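Local structure of thiamin pyrophosphokinase (Saccharomyces cerevisiae, 1IG0) at residues M25-I31 and D225-L229; I237-P241 and F290-N294; I248-L254 and I304-I310. The protein catalyses the transfer of a pyrophosphate group from ATP to thiamine as the only yeast enzyme able to make thiamine diphosphate, and works as a homodimer. All coordinates share one frame; numbering follows the deposited sequence.

Interaction 1 of 3, residues M25-I31 and D225-L229; sequences MNLKELI and DLIFL
L30 and F228 meet in the core of a beta sandwich, where the end of strand 23-26 and the turn after it lie over strand 225-230 of the other sheet. The contact across the two segments is apolar. Its centre is a CH-pi contact. CD1 of L30 sits over one face of the F228 ring, 3.7 Å from the centroid and displaced toward the rim. The F228 ring is brought there by a chi1 of 55°, which sets CG between the backbone N and the carbonyl carbon. M25 adds a Met-aromatic contact. Its SD approaches the same ring obliquely, 3.9 Å from F228 CE1. L27 meets the ring with its CD2 branch, 3.9 Å from F228 CZ. Further along, I31 lies across L226, with I31 CD1 4.1 Å from L226 CD2. The reverse face of strand 225-230 reaches the second subunit, where I227 packs on F196 of that chain. No hydrogen bond crosses between the two segments. Two side-chain bonds shape the 25-31 turn. E29 OE1 accepts from N26 N, from above the carboxylate plane. N26 closes an Asx turn: its OD1 takes the N-H of K28 on a lone pair, at 3.1 Å from K28 N.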
loop_
_atom_site.group_PDB
_atom_site.type_symbol
_atom_site.label_atom_id
_atom_site.label_comp_id
_atom_site.label_asym_id
_atom_site.label_seq_id
_atom_site.Cartn_x
_atom_site.Cartn_y
_atom_site.Cartn_z
ATOM N N MET B 25 4.912 18.127 -16.372
ATOM C CA MET B 25 5.182 18.337 -14.957
ATOM C C MET B 25 6.611 17.962 -14.588
ATOM O O MET B 25 7.179 17.028 -15.150
ATOM C CB MET B 25 4.212 17.532 -14.092
ATOM C CG MET B 25 4.301 16.041 -14.316
ATOM S SD MET B 25 4.539 15.104 -12.800
ATOM C CE MET B 25 6.326 14.997 -12.743
ATOM N N ASN B 26 7.191 18.698 -13.645
ATOM C CA ASN B 26 8.551 18.428 -13.194
ATOM C C ASN B 26 8.443 17.775 -11.820
ATOM O O ASN B 26 7.676 18.233 -10.974
ATOM C CB ASN B 26 9.353 19.730 -13.104
ATOM C CG ASN B 26 10.843 19.489 -12.930
ATOM O OD1 ASN B 26 11.277 18.886 -11.949
ATOM N ND2 ASN B 26 11.633 19.961 -13.888
ATOM N N LEU B 27 9.203 16.707 -11.602
ATOM C CA LEU B 27 9.167 15.990 -10.331
ATOM C C LEU B 27 9.411 16.868 -9.109
ATOM O O LEU B 27 8.790 16.670 -8.066
ATOM C CB LEU B 27 10.180 14.841 -10.347
ATOM C CG LEU B 27 9.822 13.652 -11.244
ATOM C CD1 LEU B 27 10.948 12.633 -11.217
ATOM C CD2 LEU B 27 8.521 13.026 -10.764
ATOM N N LYS B 28 10.311 17.838 -9.235
ATOM C CA LYS B 28 10.620 18.730 -8.122
ATOM C C LYS B 28 9.424 19.560 -7.674
ATOM O O LYS B 28 9.293 19.891 -6.495
ATOM C CB LYS B 28 11.768 19.668 -8.497
ATOM C CG LYS B 28 13.128 18.998 -8.513
ATOM C CD LYS B 28 14.202 19.953 -8.999
ATOM C CE LYS B 28 15.570 19.297 -8.966
ATOM N NZ LYS B 28 16.586 20.116 -9.678
ATOM N N GLU B 29 8.548 19.889 -8.617
ATOM C CA GLU B 29 7.375 20.701 -8.322
ATOM C C GLU B 29 6.390 19.995 -7.396
ATOM O O GLU B 29 5.518 20.634 -6.806
ATOM C CB GLU B 29 6.688 21.105 -9.627
ATOM C CG GLU B 29 7.661 21.650 -10.663
ATOM C CD GLU B 29 6.975 22.193 -11.898
ATOM O OE1 GLU B 29 6.110 21.489 -12.462
ATOM O OE2 GLU B 29 7.312 23.323 -12.309
ATOM N N LEU B 30 6.529 18.679 -7.270
ATOM C CA LEU B 30 5.654 17.905 -6.395
ATOM C C LEU B 30 5.991 18.231 -4.945
ATOM O O LEU B 30 5.141 18.136 -4.060
ATOM C CB LEU B 30 5.845 16.402 -6.631
ATOM C CG LEU B 30 5.421 15.819 -7.983
ATOM C CD1 LEU B 30 5.902 14.381 -8.088
ATOM C CD2 LEU B 30 3.909 15.890 -8.131
ATOM N N ILE B 31 7.241 18.622 -4.717
ATOM C CA ILE B 31 7.725 18.953 -3.382
ATOM C C ILE B 31 7.889 20.456 -3.184
ATOM O O ILE B 31 7.609 20.982 -2.108
ATOM C CB ILE B 31 9.086 18.278 -3.114
ATOM C CG1 ILE B 31 8.952 16.763 -3.278
ATOM C CG2 ILE B 31 9.577 18.620 -1.713
ATOM C CD1 ILE B 31 10.276 16.021 -3.242
ATOM N N ASP B 225 9.073 6.583 -1.417
ATOM C CA ASP B 225 8.434 7.022 -2.650
ATOM C C ASP B 225 7.731 8.366 -2.646
ATOM O O ASP B 225 7.467 8.976 -1.607
ATOM C CB ASP B 225 7.382 5.995 -3.084
ATOM C CG ASP B 225 7.946 4.605 -3.255
ATOM O OD1 ASP B 225 8.525 4.333 -4.325
ATOM O OD2 ASP B 225 7.807 3.788 -2.320
ATOM N N LEU B 226 7.436 8.796 -3.865
ATOM C CA LEU B 226 6.659 9.986 -4.144
ATOM C C LEU B 226 5.528 9.284 -4.886
ATOM O O LEU B 226 5.773 8.552 -5.848
ATOM C CB LEU B 226 7.394 10.944 -5.085
ATOM C CG LEU B 226 8.447 11.870 -4.475
ATOM C CD1 LEU B 226 9.052 12.737 -5.571
ATOM C CD2 LEU B 226 7.805 12.742 -3.407
ATOM N N ILE B 227 4.300 9.465 -4.424
ATOM C CA ILE B 227 3.168 8.806 -5.053
ATOM C C ILE B 227 2.177 9.865 -5.485
ATOM O O ILE B 227 1.734 10.678 -4.673
ATOM C CB ILE B 227 2.498 7.829 -4.065
ATOM C CG1 ILE B 227 3.550 6.866 -3.505
ATOM C CG2 ILE B 227 1.386 7.054 -4.761
ATOM C CD1 ILE B 227 3.057 6.008 -2.350
ATOM N N PHE B 228 1.840 9.860 -6.769
ATOM C CA PHE B 228 0.916 10.847 -7.305
ATOM C C PHE B 228 0.151 10.324 -8.512
ATOM O O PHE B 228 0.433 9.238 -9.015
ATOM C CB PHE B 228 1.690 12.113 -7.671
ATOM C CG PHE B 228 2.831 11.870 -8.614
ATOM C CD1 PHE B 228 2.688 12.110 -9.976
ATOM C CD2 PHE B 228 4.048 11.386 -8.142
ATOM C CE1 PHE B 228 3.744 11.870 -10.856
ATOM C CE2 PHE B 228 5.106 11.143 -9.014
ATOM C CZ PHE B 228 4.954 11.386 -10.373
ATOM N N LEU B 229 -0.815 11.107 -8.979
ATOM C CA LEU B 229 -1.626 10.693 -10.113
ATOM C C LEU B 229 -1.145 11.249 -11.443
ATOM O O LEU B 229 -0.725 12.404 -11.539
ATOM C CB LEU B 229 -3.087 11.092 -9.882
ATOM C CG LEU B 229 -4.117 10.582 -10.896
ATOM C CD1 LEU B 229 -5.456 10.383 -10.208
ATOM C CD2 LEU B 229 -4.236 11.559 -12.053
#

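Interaction 2 of 3, residues I237-P241 and F290-N294; sequences IEYDP and FVGDN
With chi1 at 46°, the Y239 ring is set between its own backbone N and carbonyl carbon, and its hydroxyl reaches the 290-294 loop. F290 holds CG beside its backbone N (chi1 -63°), and its ring comes up to Y239. The two planes are 23° apart but slid past each other, so they barely overlap. CE2 of Y239 lies over the rim of one F290 face, 3.8 Å from F290 CG. I237 also approaches the F290 ring, obliquely through CG2.

The loop wraps round the tyrosine. The Y239 hydroxyl donates to G292 O over 2.6 Å, with that oxygen at the edge of the tyrosine ring and in its plane. The carbonyl carbon of N294 lies over one face of the ring, 3.5 Å from Y239 CE1. The backbone also joins in: Y239 N donates to N294 O at 3.0 Å, from above the carbonyl plane. Two bonds from one residue therefore hold the loop at both G292 and N294. Beside them, P241 CG rests 3.4 Å from D293 O. The D293 carboxylate turns away to a salt bridge with K13.

D240 is the N-cap of helix 241-247, and its OD1 accepts from F243 N. The site is thus a strand-to-helix junction, with a buried tyrosine pinning the loop between strands 288-289 and 295-300 of the thiamine-binding domain.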
loop_
_atom_site.group_PDB
_atom_site.type_symbol
_atom_site.label_atom_id
_atom_site.label_comp_id
_atom_site.label_asym_id
_atom_site.label_seq_id
_atom_site.Cartn_x
_atom_site.Cartn_y
_atom_site.Cartn_z
ATOM N N ILE B 237 6.749 13.728 -17.931
ATOM C CA ILE B 237 7.426 13.907 -16.654
ATOM C C ILE B 237 8.820 14.458 -16.935
ATOM O O ILE B 237 9.605 13.846 -17.660
ATOM C CB ILE B 237 7.550 12.570 -15.901
ATOM C CG1 ILE B 237 6.158 11.998 -15.631
ATOM C CG2 ILE B 237 8.316 12.774 -14.600
ATOM C CD1 ILE B 237 6.175 10.609 -15.062
ATOM N N GLU B 238 9.122 15.618 -16.363
ATOM C CA GLU B 238 10.419 16.246 -16.572
ATOM C C GLU B 238 11.297 16.201 -15.329
ATOM O O GLU B 238 10.802 16.200 -14.200
ATOM C CB GLU B 238 10.226 17.697 -17.020
ATOM C CG GLU B 238 9.437 17.837 -18.311
ATOM C CD GLU B 238 9.366 19.270 -18.796
ATOM O OE1 GLU B 238 10.433 19.899 -18.951
ATOM O OE2 GLU B 238 8.246 19.767 -19.028
ATOM N N TYR B 239 12.606 16.155 -15.546
ATOM C CA TYR B 239 13.559 16.117 -14.448
ATOM C C TYR B 239 14.962 16.511 -14.880
ATOM O O TYR B 239 15.387 16.223 -15.999
ATOM C CB TYR B 239 13.585 14.718 -13.817
ATOM C CG TYR B 239 13.639 13.578 -14.814
ATOM C CD1 TYR B 239 14.822 13.257 -15.487
ATOM C CD2 TYR B 239 12.499 12.825 -15.094
ATOM C CE1 TYR B 239 14.863 12.208 -16.416
ATOM C CE2 TYR B 239 12.528 11.778 -16.018
ATOM C CZ TYR B 239 13.710 11.473 -16.675
ATOM O OH TYR B 239 13.732 10.441 -17.590
ATOM N N ASP B 240 15.667 17.199 -13.989
ATOM C CA ASP B 240 17.038 17.599 -14.259
ATOM C C ASP B 240 17.869 16.329 -14.116
ATOM O O ASP B 240 17.723 15.591 -13.140
ATOM C CB ASP B 240 17.497 18.652 -13.249
ATOM C CG ASP B 240 19.001 18.828 -13.235
ATOM O OD1 ASP B 240 19.644 18.378 -12.263
ATOM O OD2 ASP B 240 19.543 19.407 -14.200
ATOM N N PRO B 241 18.738 16.046 -15.095
ATOM C CA PRO B 241 19.578 14.846 -15.047
ATOM C C PRO B 241 20.302 14.621 -13.720
ATOM O O PRO B 241 20.257 13.524 -13.166
ATOM C CB PRO B 241 20.535 15.059 -16.215
ATOM C CG PRO B 241 19.661 15.756 -17.213
ATOM C CD PRO B 241 18.957 16.785 -16.351
ATOM N N PHE B 290 13.396 5.333 -15.147
ATOM C CA PHE B 290 13.549 6.340 -16.190
ATOM C C PHE B 290 14.872 6.141 -16.931
ATOM O O PHE B 290 15.904 5.875 -16.314
ATOM C CB PHE B 290 13.548 7.745 -15.578
ATOM C CG PHE B 290 12.268 8.118 -14.883
ATOM C CD1 PHE B 290 12.306 8.824 -13.684
ATOM C CD2 PHE B 290 11.029 7.800 -15.434
ATOM C CE1 PHE B 290 11.133 9.209 -13.043
ATOM C CE2 PHE B 290 9.848 8.182 -14.799
ATOM C CZ PHE B 290 9.901 8.888 -13.601
ATOM N N VAL B 291 14.840 6.263 -18.254
ATOM C CA VAL B 291 16.052 6.140 -19.056
ATOM C C VAL B 291 16.174 7.371 -19.942
ATOM O O VAL B 291 17.219 7.620 -20.541
ATOM C CB VAL B 291 16.051 4.870 -19.937
ATOM C CG1 VAL B 291 16.088 3.639 -19.051
ATOM C CG2 VAL B 291 14.830 4.852 -20.847
ATOM N N GLY B 292 15.092 8.140 -20.022
ATOM C CA GLY B 292 15.116 9.354 -20.812
ATOM C C GLY B 292 16.069 10.322 -20.139
ATOM O O GLY B 292 16.009 10.507 -18.923
ATOM N N ASP B 293 16.959 10.927 -20.919
ATOM C CA ASP B 293 17.936 11.875 -20.389
ATOM C C ASP B 293 17.338 12.900 -19.434
ATOM O O ASP B 293 17.826 13.080 -18.317
ATOM C CB ASP B 293 18.619 12.628 -21.534
ATOM C CG ASP B 293 19.843 11.914 -22.060
ATOM O OD1 ASP B 293 20.385 12.370 -23.089
ATOM O OD2 ASP B 293 20.269 10.912 -21.448
ATOM N N ASN B 294 16.275 13.565 -19.875
ATOM C CA ASN B 294 15.647 14.608 -19.074
ATOM C C ASN B 294 14.129 14.522 -18.951
ATOM O O ASN B 294 13.514 15.392 -18.332
ATOM C CB ASN B 294 16.001 15.971 -19.657
ATOM C CG ASN B 294 15.536 16.118 -21.093
ATOM O OD1 ASN B 294 16.145 15.571 -22.013
ATOM N ND2 ASN B 294 14.440 16.840 -21.289
#

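Interaction 3 of 3, residues I248-L254 and I304-I310; sequences IGNCGLL and IILNVEI
Strands 248-254 and 304-310 run antiparallel at 152°, their axes 4.6 Å apart at closest approach, and the register slips by one residue between the I248-I310 and C251-V308 pairs. That slip is a beta bulge. The pair belongs to the large mixed sheet, in which strand 304-310 also borders strand 225-230. Beyond the bulge the ladder is regular: G252 pairs with N307 and L254 with I305 through reciprocal backbone bonds, while L253 faces L306 in a non-hydrogen-bonded pair.

The face that carries I248, C251, L253, L306 and V308 is packed through nonpolar side chains. CG2 of I248 touches CG1 of V308 at 3.6 Å, and the two side chains meet obliquely. L253 and L306 run alongside each other, with CD1 of L253 3.9 Å from CD1 of L306. CD1 of I304 meets L253 CB at the end of the row.

On the other face L254 lies across the N307 side chain, its CD1 3.6 Å from N307 ND2. This face turns toward the second subunit: L254 packs on F196 of that chain and N307 on D197 of that chain.

E309 spans the bulge. Its backbone O accepts from G249 N, and its backbone N donates to N250 O. The side chain leaves with CG anti to the backbone N (chi1 171°) and runs extended beside N250. The carboxylate thus acts as a further rung where the main-chain pairing shifts: OE1, through its anti lone pair, takes the N-H of N250 at 2.8 Å from N250 N, with an angle of 174° at the hydrogen.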
loop_
_atom_site.group_PDB
_atom_site.type_symbol
_atom_site.label_atom_id
_atom_site.label_comp_id
_atom_site.label_asym_id
_atom_site.label_seq_id
_atom_site.Cartn_x
_atom_site.Cartn_y
_atom_site.Cartn_z
ATOM N N ILE B 248 16.681 9.923 -7.636
ATOM C CA ILE B 248 15.636 9.038 -8.145
ATOM C C ILE B 248 16.068 7.603 -8.415
ATOM O O ILE B 248 17.147 7.353 -8.951
ATOM C CB ILE B 248 15.011 9.618 -9.438
ATOM C CG1 ILE B 248 14.527 11.047 -9.179
ATOM C CG2 ILE B 248 13.847 8.747 -9.901
ATOM C CD1 ILE B 248 13.527 11.172 -8.036
ATOM N N GLY B 249 15.203 6.667 -8.033
ATOM C CA GLY B 249 15.473 5.259 -8.247
ATOM C C GLY B 249 14.545 4.708 -9.313
ATOM O O GLY B 249 14.470 5.242 -10.420
ATOM N N ASN B 250 13.830 3.641 -8.981
ATOM C CA ASN B 250 12.900 3.030 -9.921
ATOM C C ASN B 250 11.543 3.726 -9.871
ATOM O O ASN B 250 11.355 4.694 -9.134
ATOM C CB ASN B 250 12.727 1.547 -9.597
ATOM C CG ASN B 250 14.029 0.779 -9.683
ATOM O OD1 ASN B 250 14.710 0.802 -10.707
ATOM N ND2 ASN B 250 14.382 0.087 -8.608
ATOM N N CYS B 251 10.599 3.225 -10.661
ATOM C CA CYS B 251 9.257 3.788 -10.704
ATOM C C CYS B 251 8.281 2.710 -11.132
ATOM O O CYS B 251 8.686 1.664 -11.642
ATOM C CB CYS B 251 9.190 4.961 -11.687
ATOM S SG CYS B 251 9.430 4.533 -13.431
ATOM N N GLY B 252 6.994 2.965 -10.928
ATOM C CA GLY B 252 5.992 1.990 -11.304
ATOM C C GLY B 252 4.700 2.621 -11.772
ATOM O O GLY B 252 4.286 3.665 -11.267
ATOM N N LEU B 253 4.072 1.993 -12.760
ATOM C CA LEU B 253 2.802 2.466 -13.297
ATOM C C LEU B 253 1.749 1.592 -12.628
ATOM O O LEU B 253 1.623 0.410 -12.943
ATOM C CB LEU B 253 2.772 2.300 -14.819
ATOM C CG LEU B 253 3.609 3.306 -15.625
ATOM C CD1 LEU B 253 5.077 3.230 -15.223
ATOM C CD2 LEU B 253 3.448 3.022 -17.109
ATOM N N LEU B 254 0.987 2.183 -11.713
ATOM C CA LEU B 254 0.006 1.436 -10.937
ATOM C C LEU B 254 -1.464 1.740 -11.203
ATOM O O LEU B 254 -1.964 2.797 -10.818
ATOM C CB LEU B 254 0.304 1.660 -9.456
ATOM C CG LEU B 254 1.805 1.734 -9.144
ATOM C CD1 LEU B 254 2.021 2.205 -7.713
ATOM C CD2 LEU B 254 2.450 0.370 -9.373
ATOM N N ILE B 304 -3.812 7.054 -13.961
ATOM C CA ILE B 304 -3.161 5.971 -13.238
ATOM C C ILE B 304 -2.298 6.566 -12.137
ATOM O O ILE B 304 -2.017 7.765 -12.137
ATOM C CB ILE B 304 -2.253 5.113 -14.150
ATOM C CG1 ILE B 304 -1.055 5.936 -14.626
ATOM C CG2 ILE B 304 -3.051 4.582 -15.330
ATOM C CD1 ILE B 304 0.100 5.081 -15.135
ATOM N N ILE B 305 -1.881 5.726 -11.197
ATOM C CA ILE B 305 -1.032 6.175 -10.105
ATOM C C ILE B 305 0.411 5.834 -10.445
ATOM O O ILE B 305 0.698 4.751 -10.952
ATOM C CB ILE B 305 -1.394 5.478 -8.779
ATOM C CG1 ILE B 305 -2.879 5.687 -8.467
ATOM C CG2 ILE B 305 -0.524 6.024 -7.652
ATOM C CD1 ILE B 305 -3.293 7.146 -8.340
ATOM N N LEU B 306 1.314 6.766 -10.170
ATOM C CA LEU B 306 2.727 6.555 -10.435
ATOM C C LEU B 306 3.493 6.710 -9.134
ATOM O O LEU B 306 3.218 7.613 -8.342
ATOM C CB LEU B 306 3.241 7.579 -11.450
ATOM C CG LEU B 306 4.703 7.453 -11.875
ATOM C CD1 LEU B 306 4.870 6.248 -12.781
ATOM C CD2 LEU B 306 5.130 8.712 -12.597
ATOM N N ASN B 307 4.434 5.808 -8.900
ATOM C CA ASN B 307 5.253 5.900 -7.709
ATOM C C ASN B 307 6.672 6.066 -8.223
ATOM O O ASN B 307 7.099 5.363 -9.141
ATOM C CB ASN B 307 5.125 4.638 -6.845
ATOM C CG ASN B 307 6.026 3.511 -7.309
ATOM O OD1 ASN B 307 7.146 3.352 -6.820
ATOM N ND2 ASN B 307 5.543 2.724 -8.261
ATOM N N VAL B 308 7.385 7.031 -7.661
ATOM C CA VAL B 308 8.756 7.282 -8.064
ATOM C C VAL B 308 9.632 7.120 -6.840
ATOM O O VAL B 308 9.521 7.880 -5.877
ATOM C CB VAL B 308 8.929 8.707 -8.633
ATOM C CG1 VAL B 308 10.395 8.963 -8.961
ATOM C CG2 VAL B 308 8.071 8.873 -9.880
ATOM N N GLU B 309 10.493 6.111 -6.872
ATOM C CA GLU B 309 11.382 5.854 -5.757
ATOM C C GLU B 309 12.311 7.038 -5.564
ATOM O O GLU B 309 12.886 7.552 -6.524
ATOM C CB GLU B 309 12.194 4.583 -6.007
ATOM C CG GLU B 309 13.298 4.344 -4.993
ATOM C CD GLU B 309 13.982 3.010 -5.190
ATOM O OE1 GLU B 309 14.244 2.645 -6.355
ATOM O OE2 GLU B 309 14.265 2.334 -4.179
ATOM N N ILE B 310 12.441 7.476 -4.319
ATOM C CA ILE B 310 13.306 8.598 -3.997
ATOM C C ILE B 310 14.324 8.210 -2.940
ATOM O O ILE B 310 14.103 7.295 -2.144
ATOM C CB ILE B 310 12.506 9.804 -3.461
ATOM C CG1 ILE B 310 11.650 9.369 -2.269
ATOM C CG2 ILE B 310 11.650 10.393 -4.565
ATOM C CD1 ILE B 310 10.912 10.502 -1.587
#

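The three contacts are close together, their centres 10 to 13 Å apart. Interactions 1 and 3 share the large mixed sheet, where strands 225-230 and 304-310 are neighbours joined by backbone bonds. Interactions 1 and 2 meet in the five-strand sheet through parallel strands 23-26 and 235-238. Interaction 1 closes first along the chain. Interactions 2 and 3 then alternate their segments. Interaction 1 bridges the two sheets, interaction 3 builds one of them, and interaction 2 fastens a loop that runs between them; I237, L306 and F290 link them side chain to side chain. Interactions 1 and 3 also reach the second subunit, so this core backs onto the dimer interface.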